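Local coordinates for protein lipoxygenase (Cyanothece sp., PDB 5EK8) that probably inserts both atoms of molecular oxygen into polyunsaturated fatty acids at a non-heme iron, acting as a 9R-lipoxygenase, at residues A[230-233]-A[234-238]; A[615-618]-A[619-623]; A[376-380]-A[381-385]. One frame throughout, in Å; residues are numbered along the deposited sequence.

Contact 1 of 3, residues A[230-233]-A[234-238]; sequences PNLT and INLDR
Asn231 turns its side chain back to meet Ile234, and the buried half of the contact gathers round this pair. Its OD1 accepts from Ile234 N at 3.1 Å, along a nearly straight N-H line (161°) that arrives from above the carbonyl plane. With chi1 at 78°, CG sits between the backbone N and the carbonyl carbon, a rotation that brings OD1 to Ile234 N. The other end of the amide is equally engaged: Asn231 ND2 donates to Thr233 OG1 at 2.9 Å and to the carbonyl of Ser578, while the threonine hydroxyl also bonds Glu583. This is the N-cap of helix 232-239, a place suited to asparagine because its short side chain can supply the acceptor that a first-turn N-H lacks, and Asn231 O continues the pattern by accepting from Asn235 N at 3.1 Å. Beyond the cap, Leu232 CD1 rests 4.0 Å from Leu236 CG, and Tyr249 of helix 247-256 touches both leucines. On the exposed side, Pro230 and Arg238 meet by van der Waals contact alone: the extended arginine brings NH1 to 3.8 Å from Pro230 CG, though a crystal neighbour also touches Arg238 and may influence its pose. Pro230 CB also lies 3.7 Å from Ile234 CG2.

Contact 2 of 3, residues A[615-618]-A[619-623]; sequences VYIF and SVLNG
Ser619 folds its hydroxyl back onto Val615 one turn earlier in helix 608-623, a common habit of serine inside an alpha-helix. Ser619 N donates to Val615 O at 2.9 Å, and OG probably shares that oxygen, although its modelled position is too close to be trusted. Next, Val620 sets CG2 over one face of the Tyr616 ring in a CH-pi contact, 4.0 Å from the centroid but shifted toward the rim. The valine CG1 is anti to the backbone N (chi1 158°), which leaves CG2 beside that N, on the side facing the ring, whose hydroxyl is bonded to Thr202 of helix 188-214. Leu621 then lies alongside Ile617, pointing the same way. A branched, apolar side chain suits this position: the side chain of Leu621 comes within about 4 Å of that of the iron-binding Ile668. The side chain of Leu621 is also about 6 Å from the bound iron ion. Leu621 O takes a weak hydrogen bond from the amide of Asn574, another residue of the metal site. Asn622, poorly ordered, continues the ladder through its backbone N, which donates to Phe618 O. The apolar pairing one step earlier is closest where Leu621 CD1 stands 3.8 Å from Ile617 CG2.

Contact 3 of 3, residues A[376-380]-A[381-385]; sequences RNLRK and NPIRL
Leu378 and Arg384 pack flank to flank, CB against CB at 3.8 Å, where the chain doubles back on itself. Leu378 is the first residue to leave helical geometry after helix 337-377, and its branched end turns inward: CD1 approaches Ile383 CG2 at 4.1 Å, the two side chains crossing at a slant, while Ile485 of helix 482-495 adds further apolar cover. Leucine fits here because it offers the interior only hydrocarbon.

Arg384 has a double task. Its aliphatic part runs over the peptide of Leu378, with CG 3.4 Å from Leu378 O, and its charged end proceeds to the next residue. CG is anti to the backbone N (chi1 166°), which sends the chain toward the loop, and a bend at chi2 (-145°) steers the guanidinium over Arg379, whose CA lies against one of its faces. From there Arg384 NH2 donates a weak hydrogen bond to Arg379 O, 3.1 Å long and far from straight.

The reversal links helix 337-377, which carries two histidine ligands of the iron, to helix 383-391, and the second helix is introduced by an Asx-Pro turn at Asn381. Asn381 OD1 accepts from Ile383 N at 3.2 Å, nearly straight (171°), in the carbonyl plane and on a lone pair. Its main-chain oxygen, Asn381 O, takes Arg384 N at 2.8 Å. Pro382 suits the position between them, since its ring fixes phi and it has no N-H to satisfy. Asn381 ND2 is bonded to the carbonyl of Glu481, so both ends of the buried amide have partners. Glu484 anchors the loop directly: its carboxylate accepts from the backbone N-H groups of Arg379, Lys380 and Asn381, pinning the loop to helix 482-495.

In the fold
All three contacts are local, yet each occupies a different place relative to its helices. Contact 1 is a helix start near the surface, about 28 Å from the chain centre, with polar capping on one side and exposed side chains on the other. Contact 2 lies in the C-terminal half of helix 608-623, where regular backbone bonds and apolar pairs prevail, and it alone adjoins the iron. Contact 3, largely buried, is a tight connection between helices 337-377 and 383-391, held by asparagine and arginine bonds to the backbone and apolar packing of Leu378. Contacts 1 and 2, with centres about 16 Å apart, both reach helix 577-581, through Ser578 and Gln577 respectively; contact 3 lies across the chain centre.

Contact 1 of 3, residues A[230-233]-A[234-238]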
# COMPACT_ATOMS: atom_id res chain seq x y z
N PRO A 230 -8.23 -3.34 -24.87
CA PRO A 230 -9.28 -2.41 -24.45
C PRO A 230 -9.54 -2.46 -22.95
O PRO A 230 -9.12 -3.42 -22.30
CB PRO A 230 -10.50 -2.90 -25.23
CG PRO A 230 -10.25 -4.36 -25.42
CD PRO A 230 -8.76 -4.48 -25.63
N ASN A 231 -10.21 -1.44 -22.42
CA ASN A 231 -10.58 -1.42 -21.01
C ASN A 231 -12.09 -1.49 -20.88
O ASN A 231 -12.79 -1.66 -21.87
CB ASN A 231 -10.04 -0.18 -20.30
CG ASN A 231 -10.88 1.05 -20.59
OD1 ASN A 231 -11.25 1.31 -21.74
ND2 ASN A 231 -11.18 1.82 -19.55
N LEU A 232 -12.58 -1.32 -19.66
CA LEU A 232 -14.01 -1.45 -19.40
C LEU A 232 -14.85 -0.46 -20.22
O LEU A 232 -15.86 -0.84 -20.82
CB LEU A 232 -14.31 -1.28 -17.92
CG LEU A 232 -15.79 -1.27 -17.56
CD1 LEU A 232 -16.44 -2.59 -17.96
CD2 LEU A 232 -16.00 -0.96 -16.07
N THR A 233 -14.43 0.80 -20.24
CA THR A 233 -15.22 1.84 -20.90
C THR A 233 -15.22 1.66 -22.42
O THR A 233 -16.25 1.87 -23.08
CB THR A 233 -14.71 3.26 -20.54
OG1 THR A 233 -13.30 3.37 -20.81
CG2 THR A 233 -14.94 3.54 -19.08
N ILE A 234 -14.09 1.26 -22.98
CA ILE A 234 -14.02 0.96 -24.41
C ILE A 234 -14.99 -0.16 -24.77
O ILE A 234 -15.77 -0.02 -25.71
CB ILE A 234 -12.59 0.58 -24.84
CG1 ILE A 234 -11.68 1.81 -24.79
CG2 ILE A 234 -12.60 0.00 -26.25
CD1 ILE A 234 -10.21 1.51 -25.00
N ASN A 235 -14.95 -1.26 -24.03
CA ASN A 235 -15.85 -2.39 -24.24
C ASN A 235 -17.32 -1.97 -24.16
O ASN A 235 -18.13 -2.30 -25.04
CB ASN A 235 -15.58 -3.51 -23.23
CG ASN A 235 -14.19 -4.11 -23.36
OD1 ASN A 235 -13.60 -4.09 -24.43
ND2 ASN A 235 -13.68 -4.65 -22.26
N LEU A 236 -17.65 -1.26 -23.08
CA LEU A 236 -19.00 -0.77 -22.87
C LEU A 236 -19.48 0.05 -24.06
O LEU A 236 -20.57 -0.18 -24.58
CB LEU A 236 -19.09 0.06 -21.59
CG LEU A 236 -19.03 -0.70 -20.27
CD1 LEU A 236 -19.11 0.28 -19.11
CD2 LEU A 236 -20.16 -1.72 -20.20
N ASP A 237 -18.66 1.00 -24.49
CA ASP A 237 -19.00 1.84 -25.63
C ASP A 237 -18.99 1.07 -26.94
O ASP A 237 -19.52 1.53 -27.95
CB ASP A 237 -18.05 3.04 -25.71
CG ASP A 237 -18.43 4.14 -24.73
OD1 ASP A 237 -17.95 5.29 -24.90
OD2 ASP A 237 -19.22 3.86 -23.81
N ARG A 238 -18.39 -0.12 -26.93
CA ARG A 238 -18.39 -0.97 -28.11
C ARG A 238 -19.71 -1.73 -28.19
O ARG A 238 -20.16 -2.08 -29.28
CB ARG A 238 -17.22 -1.95 -28.09
CG ARG A 238 -15.93 -1.34 -28.60
CD ARG A 238 -14.75 -2.28 -28.42
NE ARG A 238 -13.54 -1.74 -29.04
CZ ARG A 238 -12.37 -2.38 -29.11
NH1 ARG A 238 -12.25 -3.60 -28.58
NH2 ARG A 238 -11.33 -1.80 -29.70

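Contact 2 of 3, residues A[615-618]-A[619-623]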
# COMPACT_ATOMS: atom_id res chain seq x y z
N VAL A 615 -1.54 4.36 -20.05
CA VAL A 615 -2.19 3.07 -20.31
C VAL A 615 -1.31 1.90 -19.87
O VAL A 615 -1.80 0.93 -19.26
CB VAL A 615 -2.54 2.92 -21.80
CG1 VAL A 615 -3.33 1.64 -22.03
CG2 VAL A 615 -3.32 4.14 -22.27
N TYR A 616 -0.02 2.00 -20.16
CA TYR A 616 0.94 0.97 -19.77
C TYR A 616 0.91 0.69 -18.27
O TYR A 616 0.71 -0.44 -17.85
CB TYR A 616 2.35 1.37 -20.20
CG TYR A 616 3.43 0.44 -19.68
CD1 TYR A 616 3.62 -0.82 -20.23
CD2 TYR A 616 4.28 0.84 -18.65
CE1 TYR A 616 4.60 -1.66 -19.76
CE2 TYR A 616 5.27 0.01 -18.18
CZ TYR A 616 5.43 -1.24 -18.74
OH TYR A 616 6.41 -2.09 -18.28
N ILE A 617 1.11 1.74 -17.48
CA ILE A 617 1.17 1.60 -16.03
C ILE A 617 -0.15 1.08 -15.47
O ILE A 617 -0.14 0.19 -14.62
CB ILE A 617 1.52 2.94 -15.34
CG1 ILE A 617 2.98 3.31 -15.62
CG2 ILE A 617 1.31 2.84 -13.84
CD1 ILE A 617 3.96 2.29 -15.08
N PHE A 618 -1.28 1.61 -15.94
CA PHE A 618 -2.55 1.14 -15.40
C PHE A 618 -2.76 -0.35 -15.69
O PHE A 618 -3.11 -1.14 -14.79
CB PHE A 618 -3.72 1.95 -15.97
CG PHE A 618 -3.81 3.34 -15.43
CD1 PHE A 618 -3.24 3.65 -14.20
CD2 PHE A 618 -4.46 4.33 -16.13
CE1 PHE A 618 -3.32 4.93 -13.69
CE2 PHE A 618 -4.54 5.62 -15.62
CZ PHE A 618 -3.97 5.92 -14.40
N SER A 619 -2.50 -0.73 -16.94
CA SER A 619 -2.66 -2.12 -17.38
C SER A 619 -1.73 -3.08 -16.65
O SER A 619 -2.11 -4.22 -16.35
CB SER A 619 -2.42 -2.20 -18.89
OG SER A 619 -3.12 -1.17 -19.56
N VAL A 620 -0.52 -2.62 -16.37
CA VAL A 620 0.44 -3.41 -15.60
C VAL A 620 -0.02 -3.58 -14.16
O VAL A 620 -0.11 -4.70 -13.65
CB VAL A 620 1.85 -2.77 -15.61
CG1 VAL A 620 2.68 -3.25 -14.42
CG2 VAL A 620 2.56 -3.07 -16.93
N LEU A 621 -0.33 -2.46 -13.51
CA LEU A 621 -0.67 -2.46 -12.09
C LEU A 621 -1.93 -3.27 -11.79
O LEU A 621 -2.00 -3.92 -10.75
CB LEU A 621 -0.86 -1.02 -11.59
CG LEU A 621 0.41 -0.17 -11.44
CD1 LEU A 621 0.10 1.14 -10.72
CD2 LEU A 621 1.50 -0.94 -10.72
N ASN A 622 -2.92 -3.24 -12.68
CA ASN A 622 -4.10 -4.05 -12.43
C ASN A 622 -3.96 -5.45 -13.05
O ASN A 622 -4.72 -6.36 -12.72
CB ASN A 622 -5.36 -3.33 -12.93
CG ASN A 622 -5.92 -3.92 -14.23
OD1 ASN A 622 -5.21 -4.07 -15.23
ND2 ASN A 622 -7.21 -4.25 -14.22
N GLY A 623 -2.98 -5.62 -13.94
CA GLY A 623 -2.76 -6.89 -14.61
C GLY A 623 -2.03 -7.92 -13.77
O GLY A 623 -2.15 -9.12 -14.00

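Contact 3 of 3, residues A[376-380]-A[381-385]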
# COMPACT_ATOMS: atom_id res chain seq x y z
N ARG A 376 8.10 -5.58 13.29
CA ARG A 376 9.07 -5.21 14.30
C ARG A 376 8.77 -5.86 15.65
O ARG A 376 9.68 -6.28 16.35
CB ARG A 376 9.14 -3.70 14.47
CG ARG A 376 10.09 -3.00 13.52
CD ARG A 376 10.04 -1.49 13.73
NE ARG A 376 10.70 -1.08 14.96
CZ ARG A 376 11.93 -0.60 15.02
NH1 ARG A 376 12.64 -0.46 13.91
NH2 ARG A 376 12.46 -0.25 16.18
N ASN A 377 7.49 -5.94 16.01
CA ASN A 377 7.16 -6.27 17.40
C ASN A 377 6.24 -7.47 17.64
O ASN A 377 6.04 -7.87 18.79
CB ASN A 377 6.53 -5.04 18.06
CG ASN A 377 7.44 -3.82 18.01
OD1 ASN A 377 8.38 -3.70 18.80
ND2 ASN A 377 7.16 -2.91 17.09
N LEU A 378 5.68 -8.05 16.58
CA LEU A 378 4.73 -9.15 16.75
C LEU A 378 5.32 -10.51 16.39
O LEU A 378 5.48 -10.83 15.21
CB LEU A 378 3.47 -8.89 15.92
CG LEU A 378 2.68 -7.65 16.33
CD1 LEU A 378 1.40 -7.52 15.52
CD2 LEU A 378 2.38 -7.68 17.83
N ARG A 379 5.64 -11.30 17.41
CA ARG A 379 6.22 -12.63 17.21
C ARG A 379 5.45 -13.73 17.95
O ARG A 379 4.77 -14.55 17.32
CB ARG A 379 7.68 -12.65 17.66
CG ARG A 379 8.65 -12.31 16.55
CD ARG A 379 9.99 -11.84 17.07
NE ARG A 379 10.39 -10.62 16.39
CZ ARG A 379 10.50 -9.44 16.98
NH1 ARG A 379 10.86 -8.38 16.27
NH2 ARG A 379 10.26 -9.31 18.28
N LYS A 380 5.56 -13.76 19.28
CA LYS A 380 4.86 -14.76 20.09
C LYS A 380 3.36 -14.52 20.15
O LYS A 380 2.57 -15.45 20.33
CB LYS A 380 5.43 -14.79 21.50
CG LYS A 380 6.80 -15.44 21.61
CD LYS A 380 7.06 -15.91 23.04
CE LYS A 380 8.41 -16.61 23.17
NZ LYS A 380 8.58 -17.23 24.51
N ASN A 381 2.96 -13.26 20.00
CA ASN A 381 1.55 -12.89 20.10
C ASN A 381 0.75 -13.29 18.85
O ASN A 381 1.07 -12.87 17.74
CB ASN A 381 1.41 -11.39 20.36
CG ASN A 381 0.06 -11.02 20.93
OD1 ASN A 381 -0.98 -11.32 20.34
ND2 ASN A 381 0.06 -10.38 22.09
N PRO A 382 -0.31 -14.09 19.04
CA PRO A 382 -1.20 -14.61 18.00
C PRO A 382 -1.68 -13.55 17.01
O PRO A 382 -1.96 -13.90 15.86
CB PRO A 382 -2.40 -15.17 18.79
CG PRO A 382 -2.07 -14.97 20.24
CD PRO A 382 -0.61 -14.69 20.35
N ILE A 383 -1.76 -12.30 17.44
CA ILE A 383 -2.18 -11.21 16.56
C ILE A 383 -1.26 -11.11 15.33
O ILE A 383 -1.69 -10.71 14.24
CB ILE A 383 -2.23 -9.87 17.32
CG1 ILE A 383 -3.36 -9.90 18.34
CG2 ILE A 383 -2.45 -8.71 16.37
CD1 ILE A 383 -4.73 -10.08 17.71
N ARG A 384 -0.00 -11.50 15.51
CA ARG A 384 0.93 -11.64 14.39
C ARG A 384 0.32 -12.47 13.27
O ARG A 384 0.21 -12.02 12.12
CB ARG A 384 2.23 -12.28 14.85
CG ARG A 384 3.10 -12.77 13.71
CD ARG A 384 3.84 -14.03 14.09
NE ARG A 384 5.08 -14.18 13.33
CZ ARG A 384 6.06 -15.00 13.67
NH1 ARG A 384 7.16 -15.06 12.93
NH2 ARG A 384 5.95 -15.76 14.75
N LEU A 385 -0.09 -13.68 13.63
CA LEU A 385 -0.71 -14.63 12.70
C LEU A 385 -1.90 -14.02 11.98
O LEU A 385 -2.28 -14.45 10.89
CB LEU A 385 -1.15 -15.89 13.44
CG LEU A 385 -0.21 -17.10 13.41
CD1 LEU A 385 1.23 -16.70 13.65
CD2 LEU A 385 -0.65 -18.13 14.44